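Side-chain contacts in 177aa long conserved hypothetical protein (ST1454) (Sulfolobus tokodaii, PDB 1WOZ), which probably transfers the adenosyl group of ATP to cob(I)alamin, as PduO-type corrinoid adenosyltransferases do: residues D32-F37 against V144-L149; S36-A41 against K52-V57; V25-D30 against R122-N127. One frame throughout, in Å; residues are numbered along the deposited sequence.

All three contacts use helix 23-44, which meets a different helix in each, and all three are buried. Interaction 1 lies deepest, its centre about 4 Å from the centre of the chain, and joins that helix to helix 140-163 through leucines alone. Interaction 2, about 9 Å between the same centres, is equally apolar and meets helix 48-69. Interaction 3, about 12 Å by the same measure, faces helix 109-134 and, at a more exposed margin with Asn-127 and Arg-123, adds a hydrogen bond from an amide to a carboxylate and a water bridge. Val-124 of interaction 3 touches Leu-34 and Leu-146, and Leu-149 reaches Val-57, so one apolar core runs through them.

Interaction 1: D32-F37 against V144-L149; sequences DELNSF and VYLNRL. With POG ((20S)-2,5,8,11,14,17-hexamethyl-3,6,9,12,15,18-hexaoxahenicosane-1,20-diol), chain B.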
loop_
_atom_site.group_PDB
_atom_site.type_symbol
_atom_site.label_atom_id
_atom_site.label_comp_id
_atom_site.label_asym_id
_atom_site.label_seq_id
_atom_site.Cartn_x
_atom_site.Cartn_y
_atom_site.Cartn_z
ATOM N N ASP A 32 -7.127 -4.621 -8.753
ATOM C CA ASP A 32 -6.905 -3.225 -9.150
ATOM C C ASP A 32 -5.770 -2.593 -8.307
ATOM O O ASP A 32 -4.910 -1.876 -8.835
ATOM C CB ASP A 32 -8.215 -2.430 -8.993
ATOM C CG ASP A 32 -8.050 -0.941 -9.299
ATOM O OD1 ASP A 32 -7.375 -0.585 -10.281
ATOM O OD2 ASP A 32 -8.617 -0.120 -8.555
ATOM N N GLU A 33 -5.770 -2.854 -7.002
ATOM C CA GLU A 33 -4.717 -2.303 -6.154
ATOM C C GLU A 33 -3.363 -2.836 -6.640
ATOM O O GLU A 33 -2.402 -2.086 -6.800
ATOM C CB GLU A 33 -4.964 -2.664 -4.675
ATOM C CG GLU A 33 -3.914 -2.022 -3.753
ATOM C CD GLU A 33 -4.140 -2.272 -2.261
ATOM O OE1 GLU A 33 -5.176 -2.846 -1.882
ATOM O OE2 GLU A 33 -3.272 -1.868 -1.454
ATOM N N LEU A 34 -3.276 -4.138 -6.885
ATOM C CA LEU A 34 -2.023 -4.701 -7.398
ATOM C C LEU A 34 -1.659 -4.060 -8.753
ATOM O O LEU A 34 -0.515 -3.650 -8.982
ATOM C CB LEU A 34 -2.155 -6.225 -7.560
ATOM C CG LEU A 34 -1.016 -6.930 -8.330
ATOM C CD1 LEU A 34 0.329 -6.736 -7.607
ATOM C CD2 LEU A 34 -1.323 -8.441 -8.429
ATOM N N ASN A 35 -2.643 -3.953 -9.639
ATOM C CA ASN A 35 -2.419 -3.381 -10.965
ATOM C C ASN A 35 -1.889 -1.941 -10.863
ATOM O O ASN A 35 -1.035 -1.514 -11.653
ATOM C CB ASN A 35 -3.750 -3.421 -11.756
ATOM C CG ASN A 35 -3.543 -3.556 -13.265
ATOM O OD1 ASN A 35 -2.437 -3.798 -13.740
ATOM N ND2 ASN A 35 -4.620 -3.401 -14.016
ATOM N N SER A 36 -2.398 -1.189 -9.884
ATOM C CA SER A 36 -1.976 0.196 -9.703
ATOM C C SER A 36 -0.539 0.250 -9.189
ATOM O O SER A 36 0.252 1.080 -9.657
ATOM C CB SER A 36 -2.942 0.927 -8.764
ATOM O OG SER A 36 -4.258 0.940 -9.340
ATOM N N PHE A 37 -0.177 -0.621 -8.240
ATOM C CA PHE A 37 1.234 -0.634 -7.804
ATOM C C PHE A 37 2.146 -1.024 -8.986
ATOM O O PHE A 37 3.267 -0.509 -9.129
ATOM C CB PHE A 37 1.446 -1.604 -6.624
ATOM C CG PHE A 37 1.148 -0.985 -5.267
ATOM C CD1 PHE A 37 2.063 -0.129 -4.661
ATOM C CD2 PHE A 37 -0.074 -1.215 -4.635
ATOM C CE1 PHE A 37 1.764 0.503 -3.435
ATOM C CE2 PHE A 37 -0.401 -0.592 -3.416
ATOM C CZ PHE A 37 0.522 0.275 -2.808
ATOM N N VAL A 144 -2.494 -19.672 -9.307
ATOM C CA VAL A 144 -1.167 -20.053 -9.788
ATOM C C VAL A 144 -0.475 -18.867 -10.466
ATOM O O VAL A 144 0.732 -18.625 -10.248
ATOM C CB VAL A 144 -1.229 -21.215 -10.790
ATOM C CG1 VAL A 144 0.189 -21.621 -11.206
ATOM C CG2 VAL A 144 -1.964 -22.402 -10.140
ATOM N N TYR A 145 -1.231 -18.117 -11.268
ATOM C CA TYR A 145 -0.670 -16.965 -11.963
ATOM C C TYR A 145 -0.113 -15.966 -10.925
ATOM O O TYR A 145 1.032 -15.498 -11.046
ATOM C CB TYR A 145 -1.750 -16.270 -12.815
ATOM C CG TYR A 145 -1.237 -15.120 -13.653
ATOM C CD1 TYR A 145 -0.851 -15.311 -14.981
ATOM C CD2 TYR A 145 -1.126 -13.835 -13.115
ATOM C CE1 TYR A 145 -0.372 -14.259 -15.747
ATOM C CE2 TYR A 145 -0.650 -12.775 -13.873
ATOM C CZ TYR A 145 -0.276 -12.984 -15.181
ATOM O OH TYR A 145 0.193 -11.942 -15.939
ATOM N N LEU A 146 -0.925 -15.667 -9.915
ATOM C CA LEU A 146 -0.543 -14.726 -8.862
ATOM C C LEU A 146 0.715 -15.189 -8.121
ATOM O O LEU A 146 1.581 -14.370 -7.799
ATOM C CB LEU A 146 -1.708 -14.539 -7.887
ATOM C CG LEU A 146 -2.891 -13.725 -8.454
ATOM C CD1 LEU A 146 -4.026 -13.763 -7.456
ATOM C CD2 LEU A 146 -2.464 -12.251 -8.758
ATOM N N ASN A 147 0.813 -16.493 -7.861
ATOM C CA ASN A 147 1.984 -17.065 -7.185
ATOM C C ASN A 147 3.240 -16.872 -8.037
ATOM O O ASN A 147 4.290 -16.451 -7.523
ATOM C CB ASN A 147 1.727 -18.552 -6.877
ATOM C CG ASN A 147 2.928 -19.254 -6.206
ATOM O OD1 ASN A 147 3.810 -19.776 -6.884
ATOM N ND2 ASN A 147 2.948 -19.264 -4.877
ATOM N N ARG A 148 3.146 -17.150 -9.335
ATOM C CA ARG A 148 4.289 -16.999 -10.243
ATOM C C ARG A 148 4.661 -15.538 -10.413
ATOM O O ARG A 148 5.827 -15.209 -10.635
ATOM C CB ARG A 148 3.968 -17.526 -11.646
ATOM C CG ARG A 148 4.114 -19.029 -11.901
ATOM C CD ARG A 148 4.403 -19.872 -10.692
ATOM N NE ARG A 148 4.306 -21.287 -11.056
ATOM C CZ ARG A 148 3.811 -22.226 -10.267
ATOM N NH1 ARG A 148 3.380 -21.913 -9.064
ATOM N NH2 ARG A 148 3.705 -23.474 -10.700
ATOM N N LEU A 149 3.657 -14.661 -10.362
ATOM C CA LEU A 149 3.938 -13.244 -10.531
ATOM C C LEU A 149 4.835 -12.711 -9.423
ATOM O O LEU A 149 5.744 -11.919 -9.686
ATOM C CB LEU A 149 2.628 -12.449 -10.571
ATOM C CG LEU A 149 2.751 -10.926 -10.607
ATOM C CD1 LEU A 149 3.516 -10.481 -11.817
ATOM C CD2 LEU A 149 1.318 -10.332 -10.641
HETATM O OH POG B . -9.384 -3.638 -12.328
HETATM C C2 POG B . -8.976 -5.008 -12.274
HETATM C C1 POG B . -7.595 -5.217 -12.777
HETATM C C3 POG B . -9.912 -5.776 -13.070
HETATM O O2 POG B . -11.237 -5.250 -12.948
HETATM C C5 POG B . -11.985 -5.561 -14.139
#
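Asp-32 O, two residues before the leucine that meets helix 140-163, is gripped by two donors of a single residue: Ser-36 N at 2.8 Å, the ordinary helical bond, and Ser-36 OG at 2.9 Å. They arrive from opposite faces of the carbonyl plane, the hydroxyl from well above it. The side chain of Ser-36 is thereby folded back on its own helix. The contact itself is made by Leu-34, whose CG lies anti to the backbone N (chi1 169°) and sends CD2 across to the other helix. There Leu-34 CD2 meets Leu-149 CD2 tip to tip at 3.9 Å, while Leu-146 slides past in the opposite direction, its CD2 4.0 Å from Leu-34 CD2. The backbones stay well apart, Leu-34 CA and Leu-146 CA being separated by 10.2 Å, and helix 109-134 fills in from the side with Ala-121 against Leu-34. Away from the leucines, Asp-32 forms a salt bridge with Arg-118 of the second subunit, and Asp-32 and Asn-35 border the bound polyether, with Asn-35 ND2 3.7 Å from POG C1. Leu-34 therefore turns methyl groups to the interior of the bundle, while Asp-32 faces the second subunit and Asn-35 lies beside the polyether.

Interaction 2: S36-A41 against K52-V57; sequences SFIGFA and KDLERV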
loop_
_atom_site.group_PDB
_atom_site.type_symbol
_atom_site.label_atom_id
_atom_site.label_comp_id
_atom_site.label_asym_id
_atom_site.label_seq_id
_atom_site.Cartn_x
_atom_site.Cartn_y
_atom_site.Cartn_z
ATOM N N SER A 36 -2.398 -1.189 -9.884
ATOM C CA SER A 36 -1.976 0.196 -9.703
ATOM C C SER A 36 -0.539 0.250 -9.189
ATOM O O SER A 36 0.252 1.080 -9.657
ATOM C CB SER A 36 -2.942 0.927 -8.764
ATOM O OG SER A 36 -4.258 0.940 -9.340
ATOM N N PHE A 37 -0.177 -0.621 -8.240
ATOM C CA PHE A 37 1.234 -0.634 -7.804
ATOM C C PHE A 37 2.146 -1.024 -8.986
ATOM O O PHE A 37 3.267 -0.509 -9.129
ATOM C CB PHE A 37 1.446 -1.604 -6.624
ATOM C CG PHE A 37 1.148 -0.985 -5.267
ATOM C CD1 PHE A 37 2.063 -0.129 -4.661
ATOM C CD2 PHE A 37 -0.074 -1.215 -4.635
ATOM C CE1 PHE A 37 1.764 0.503 -3.435
ATOM C CE2 PHE A 37 -0.401 -0.592 -3.416
ATOM C CZ PHE A 37 0.522 0.275 -2.808
ATOM N N ILE A 38 1.685 -1.938 -9.836
ATOM C CA ILE A 38 2.507 -2.310 -10.988
ATOM C C ILE A 38 2.693 -1.085 -11.899
ATOM O O ILE A 38 3.790 -0.835 -12.397
ATOM C CB ILE A 38 1.881 -3.472 -11.790
ATOM C CG1 ILE A 38 2.096 -4.782 -11.024
ATOM C CG2 ILE A 38 2.562 -3.598 -13.166
ATOM C CD1 ILE A 38 1.261 -5.972 -11.530
ATOM N N GLY A 39 1.616 -0.318 -12.094
ATOM C CA GLY A 39 1.695 0.878 -12.911
ATOM C C GLY A 39 2.719 1.824 -12.298
ATOM O O GLY A 39 3.488 2.460 -13.028
ATOM N N PHE A 40 2.740 1.916 -10.962
ATOM C CA PHE A 40 3.703 2.793 -10.268
ATOM C C PHE A 40 5.136 2.257 -10.475
ATOM O O PHE A 40 6.056 3.012 -10.800
ATOM C CB PHE A 40 3.336 2.892 -8.764
ATOM C CG PHE A 40 4.275 3.763 -7.945
ATOM C CD1 PHE A 40 4.838 3.277 -6.766
ATOM C CD2 PHE A 40 4.573 5.068 -8.336
ATOM C CE1 PHE A 40 5.686 4.075 -5.980
ATOM C CE2 PHE A 40 5.424 5.877 -7.557
ATOM C CZ PHE A 40 5.976 5.376 -6.382
ATOM N N ALA A 41 5.332 0.951 -10.338
ATOM C CA ALA A 41 6.675 0.371 -10.555
ATOM C C ALA A 41 7.169 0.676 -11.988
ATOM O O ALA A 41 8.342 1.045 -12.204
ATOM C CB ALA A 41 6.633 -1.104 -10.361
ATOM N N LYS A 52 8.164 -3.592 -20.523
ATOM C CA LYS A 52 7.388 -4.433 -21.446
ATOM C C LYS A 52 6.719 -5.603 -20.724
ATOM O O LYS A 52 5.513 -5.864 -20.913
ATOM C CB LYS A 52 8.298 -4.960 -22.569
ATOM C CG LYS A 52 7.686 -6.053 -23.456
ATOM C CD LYS A 52 8.745 -6.594 -24.431
ATOM C CE LYS A 52 8.224 -7.740 -25.301
ATOM N NZ LYS A 52 7.180 -7.280 -26.262
ATOM N N ASP A 53 7.482 -6.308 -19.892
ATOM C CA ASP A 53 6.926 -7.441 -19.157
ATOM C C ASP A 53 5.802 -7.023 -18.211
ATOM O O ASP A 53 4.747 -7.669 -18.160
ATOM C CB ASP A 53 8.021 -8.158 -18.347
ATOM C CG ASP A 53 8.997 -8.928 -19.241
ATOM O OD1 ASP A 53 8.602 -9.266 -20.382
ATOM O OD2 ASP A 53 10.129 -9.193 -18.800
ATOM N N LEU A 54 6.040 -5.958 -17.449
ATOM C CA LEU A 54 5.039 -5.480 -16.498
ATOM C C LEU A 54 3.782 -4.969 -17.207
ATOM O O LEU A 54 2.668 -5.155 -16.714
ATOM C CB LEU A 54 5.645 -4.387 -15.606
ATOM C CG LEU A 54 6.689 -4.918 -14.611
ATOM C CD1 LEU A 54 7.423 -3.742 -13.979
ATOM C CD2 LEU A 54 6.013 -5.800 -13.554
ATOM N N GLU A 55 3.947 -4.321 -18.357
ATOM C CA GLU A 55 2.772 -3.838 -19.082
ATOM C C GLU A 55 1.911 -5.012 -19.529
ATOM O O GLU A 55 0.687 -4.904 -19.524
ATOM C CB GLU A 55 3.180 -2.944 -20.267
ATOM C CG GLU A 55 3.538 -1.532 -19.786
ATOM C CD GLU A 55 4.328 -0.717 -20.789
ATOM O OE1 GLU A 55 4.712 -1.273 -21.834
ATOM O OE2 GLU A 55 4.577 0.484 -20.518
ATOM N N ARG A 56 2.533 -6.135 -19.890
ATOM C CA ARG A 56 1.769 -7.326 -20.282
ATOM C C ARG A 56 1.014 -7.880 -19.066
ATOM O O ARG A 56 -0.144 -8.319 -19.176
ATOM C CB ARG A 56 2.689 -8.408 -20.872
ATOM C CG ARG A 56 2.024 -9.791 -20.973
ATOM C CD ARG A 56 2.841 -10.714 -21.874
ATOM N NE ARG A 56 2.295 -12.065 -21.905
ATOM C CZ ARG A 56 2.777 -13.032 -22.683
ATOM N NH1 ARG A 56 3.811 -12.778 -23.481
ATOM N NH2 ARG A 56 2.222 -14.233 -22.674
ATOM N N VAL A 57 1.667 -7.883 -17.908
ATOM C CA VAL A 57 0.998 -8.337 -16.696
ATOM C C VAL A 57 -0.269 -7.489 -16.410
ATOM O O VAL A 57 -1.298 -8.026 -16.025
ATOM C CB VAL A 57 1.931 -8.243 -15.440
ATOM C CG1 VAL A 57 1.123 -8.538 -14.165
ATOM C CG2 VAL A 57 3.083 -9.266 -15.561
#
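Ile-38 meets Leu-54 and Val-57 within a helical hairpin: helices 23-44 and 48-69 are joined by a short turn and run in roughly opposite directions, forming the first two members of the five-helix bundle. Polar interactions belong to other faces of helix 48-69: Asp-53 forms a salt bridge with Arg-88 and a hydrogen bond with Tyr-92, and Arg-56 pairs with Glu-60 while making a cation-pi contact with Trp-84. Between the two segments the side chains that meet are all apolar, and no hydrogen bond crosses. The backbones come close, Ile-38 CA lying 6.8 Å from Leu-54 CA, and the isoleucine uses its two branches for different partners. With chi1 -76°, CG1 lies anti to the carbonyl carbon and CG2 anti to the backbone N. This CG2 settles beside the base of Leu-54, 4.0 Å from Leu-54 CB; the two side chains cross obliquely. The same methyl packs near main chain, with Ile-38 CG2 3.9 Å from Leu-54 O. Further apolar cover comes from Leu-153 and Met-156 of helix 140-163, which touch Leu-54. The longer branch of Ile-38 meets Val-57 at about a right angle, with Ile-38 CD1 3.7 Å from Val-57 CG1.

Interaction 3: V25-D30 against R122-N127; sequences VNFLGD and RRVERN
The first torsions of Asp-30 (chi1 -69°) and Asn-127 (chi1 -66°) both set CG anti to the carbonyl carbon, and from neighbouring helices this brings carboxylate and amide together. The side chains cross at about a right angle, and Asn-127 ND2 donates to Asp-30 OD2 at 2.9 Å in a fairly straight bond of 160°. The donor comes from well above the carboxylate plane, although the acceptor lies close to the plane of the amide. Tyr-131 OH also bonds to Asp-30 OD2, so this oxygen has two partners on helix 109-134. The other oxygen is served by a water, which donates to Asp-30 OD1 at 3.1 Å and accepts from Arg-123 NH1 at 2.8 Å, bridging opposite charges that do not touch directly. Arg-123 in turn forms salt bridges with Glu-33 of its own chain and Glu-33 of the third subunit, which places this polar cluster beside the trimer interface. Next to the cluster, Val-124 supplies the apolar side. Its CG2 lies 3.9 Å from Asp-30 CB and sets a methyl against the backbone oxygen, 3.6 Å from Asp-30 O, while Val-124 CG1 approaches the Phe-27 ring obliquely, 4.2 Å from Phe-27 CE2. The segment axes come within 10.2 Å, a nearly antiparallel helix pair in a five-helix bundle that assembles as a trimer, consistent with PduO-type adenosyltransferases.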
loop_
_atom_site.group_PDB
_atom_site.type_symbol
_atom_site.label_atom_id
_atom_site.label_comp_id
_atom_site.label_asym_id
_atom_site.label_seq_id
_atom_site.Cartn_x
_atom_site.Cartn_y
_atom_site.Cartn_z
ATOM N N VAL A 25 -16.371 -8.613 -5.618
ATOM C CA VAL A 25 -16.013 -7.195 -5.640
ATOM C C VAL A 25 -14.675 -6.952 -4.941
ATOM O O VAL A 25 -13.853 -6.166 -5.421
ATOM C CB VAL A 25 -17.114 -6.335 -4.990
ATOM C CG1 VAL A 25 -16.667 -4.869 -4.927
ATOM C CG2 VAL A 25 -18.399 -6.451 -5.820
ATOM N N ASN A 26 -14.461 -7.623 -3.814
ATOM C CA ASN A 26 -13.192 -7.501 -3.092
ATOM C C ASN A 26 -12.004 -8.076 -3.891
ATOM O O ASN A 26 -10.922 -7.496 -3.899
ATOM C CB ASN A 26 -13.300 -8.183 -1.728
ATOM C CG ASN A 26 -13.917 -7.274 -0.671
ATOM O OD1 ASN A 26 -13.292 -6.310 -0.218
ATOM N ND2 ASN A 26 -15.146 -7.570 -0.278
ATOM N N PHE A 27 -12.199 -9.211 -4.562
ATOM C CA PHE A 27 -11.141 -9.812 -5.366
ATOM C C PHE A 27 -10.777 -8.835 -6.498
ATOM O O PHE A 27 -9.595 -8.562 -6.749
ATOM C CB PHE A 27 -11.616 -11.163 -5.943
ATOM C CG PHE A 27 -10.500 -12.088 -6.365
ATOM C CD1 PHE A 27 -10.757 -13.445 -6.571
ATOM C CD2 PHE A 27 -9.199 -11.617 -6.572
ATOM C CE1 PHE A 27 -9.741 -14.322 -6.980
ATOM C CE2 PHE A 27 -8.172 -12.488 -6.976
ATOM C CZ PHE A 27 -8.451 -13.848 -7.181
ATOM N N LEU A 28 -11.788 -8.318 -7.190
ATOM C CA LEU A 28 -11.545 -7.349 -8.259
ATOM C C LEU A 28 -10.861 -6.098 -7.684
ATOM O O LEU A 28 -9.998 -5.512 -8.332
ATOM C CB LEU A 28 -12.861 -6.956 -8.945
ATOM C CG LEU A 28 -13.575 -8.093 -9.695
ATOM C CD1 LEU A 28 -14.944 -7.582 -10.209
ATOM C CD2 LEU A 28 -12.705 -8.554 -10.877
ATOM N N GLY A 29 -11.246 -5.694 -6.479
ATOM C CA GLY A 29 -10.613 -4.530 -5.862
ATOM C C GLY A 29 -9.136 -4.806 -5.581
ATOM O O GLY A 29 -8.271 -3.934 -5.803
ATOM N N ASP A 30 -8.830 -6.008 -5.089
ATOM C CA ASP A 30 -7.429 -6.367 -4.810
ATOM C C ASP A 30 -6.605 -6.399 -6.105
ATOM O O ASP A 30 -5.453 -5.959 -6.129
ATOM C CB ASP A 30 -7.338 -7.733 -4.111
ATOM C CG ASP A 30 -7.883 -7.697 -2.704
ATOM O OD1 ASP A 30 -8.050 -6.591 -2.149
ATOM O OD2 ASP A 30 -8.143 -8.776 -2.141
ATOM N N ARG A 122 1.506 -10.859 -3.192
ATOM C CA ARG A 122 1.369 -11.947 -2.233
ATOM C C ARG A 122 0.124 -11.760 -1.365
ATOM O O ARG A 122 -0.549 -12.749 -1.025
ATOM C CB ARG A 122 2.658 -12.084 -1.392
ATOM C CG ARG A 122 3.773 -12.774 -2.208
ATOM C CD ARG A 122 5.102 -12.920 -1.450
ATOM N NE ARG A 122 5.027 -13.704 -0.211
ATOM C CZ ARG A 122 5.205 -15.025 -0.099
ATOM N NH1 ARG A 122 5.468 -15.776 -1.158
ATOM N NH2 ARG A 122 5.163 -15.598 1.101
ATOM N N ARG A 123 -0.241 -10.508 -1.063
ATOM C CA ARG A 123 -1.448 -10.270 -0.274
ATOM C C ARG A 123 -2.684 -10.651 -1.115
ATOM O O ARG A 123 -3.636 -11.271 -0.600
ATOM C CB ARG A 123 -1.528 -8.804 0.206
ATOM C CG ARG A 123 -2.973 -8.327 0.532
ATOM C CD ARG A 123 -3.018 -7.166 1.530
ATOM N NE ARG A 123 -2.216 -5.998 1.144
ATOM C CZ ARG A 123 -2.652 -5.001 0.379
ATOM N NH1 ARG A 123 -3.891 -5.041 -0.099
ATOM N NH2 ARG A 123 -1.869 -3.943 0.140
ATOM N N VAL A 124 -2.669 -10.305 -2.402
ATOM C CA VAL A 124 -3.776 -10.656 -3.295
ATOM C C VAL A 124 -3.847 -12.187 -3.426
ATOM O O VAL A 124 -4.940 -12.766 -3.429
ATOM C CB VAL A 124 -3.600 -10.027 -4.711
ATOM C CG1 VAL A 124 -4.808 -10.417 -5.629
ATOM C CG2 VAL A 124 -3.497 -8.497 -4.586
ATOM N N GLU A 125 -2.689 -12.839 -3.517
ATOM C CA GLU A 125 -2.654 -14.311 -3.614
ATOM C C GLU A 125 -3.318 -14.958 -2.385
ATOM O O GLU A 125 -4.157 -15.863 -2.529
ATOM C CB GLU A 125 -1.210 -14.820 -3.737
ATOM C CG GLU A 125 -1.142 -16.360 -3.798
ATOM C CD GLU A 125 0.270 -16.914 -3.753
ATOM O OE1 GLU A 125 1.242 -16.125 -3.668
ATOM O OE2 GLU A 125 0.406 -18.158 -3.809
ATOM N N ARG A 126 -2.951 -14.504 -1.180
ATOM C CA ARG A 126 -3.566 -15.035 0.043
ATOM C C ARG A 126 -5.067 -14.765 0.065
ATOM O O ARG A 126 -5.854 -15.649 0.409
ATOM C CB ARG A 126 -2.942 -14.430 1.313
ATOM C CG ARG A 126 -1.493 -14.853 1.616
ATOM C CD ARG A 126 -1.112 -14.391 3.033
ATOM N NE ARG A 126 -1.380 -12.965 3.269
ATOM C CZ ARG A 126 -0.610 -11.955 2.836
ATOM N NH1 ARG A 126 0.492 -12.186 2.136
ATOM N NH2 ARG A 126 -0.939 -10.701 3.121
ATOM N N ASN A 127 -5.478 -13.543 -0.264
ATOM C CA ASN A 127 -6.909 -13.234 -0.296
ATOM C C ASN A 127 -7.638 -14.129 -1.317
ATOM O O ASN A 127 -8.749 -14.598 -1.060
ATOM C CB ASN A 127 -7.141 -11.754 -0.638
ATOM C CG ASN A 127 -6.619 -10.818 0.441
ATOM O OD1 ASN A 127 -6.226 -11.259 1.522
ATOM N ND2 ASN A 127 -6.618 -9.520 0.153
HETATM O O HOH W 1 -6.220 -6.626 0.296
#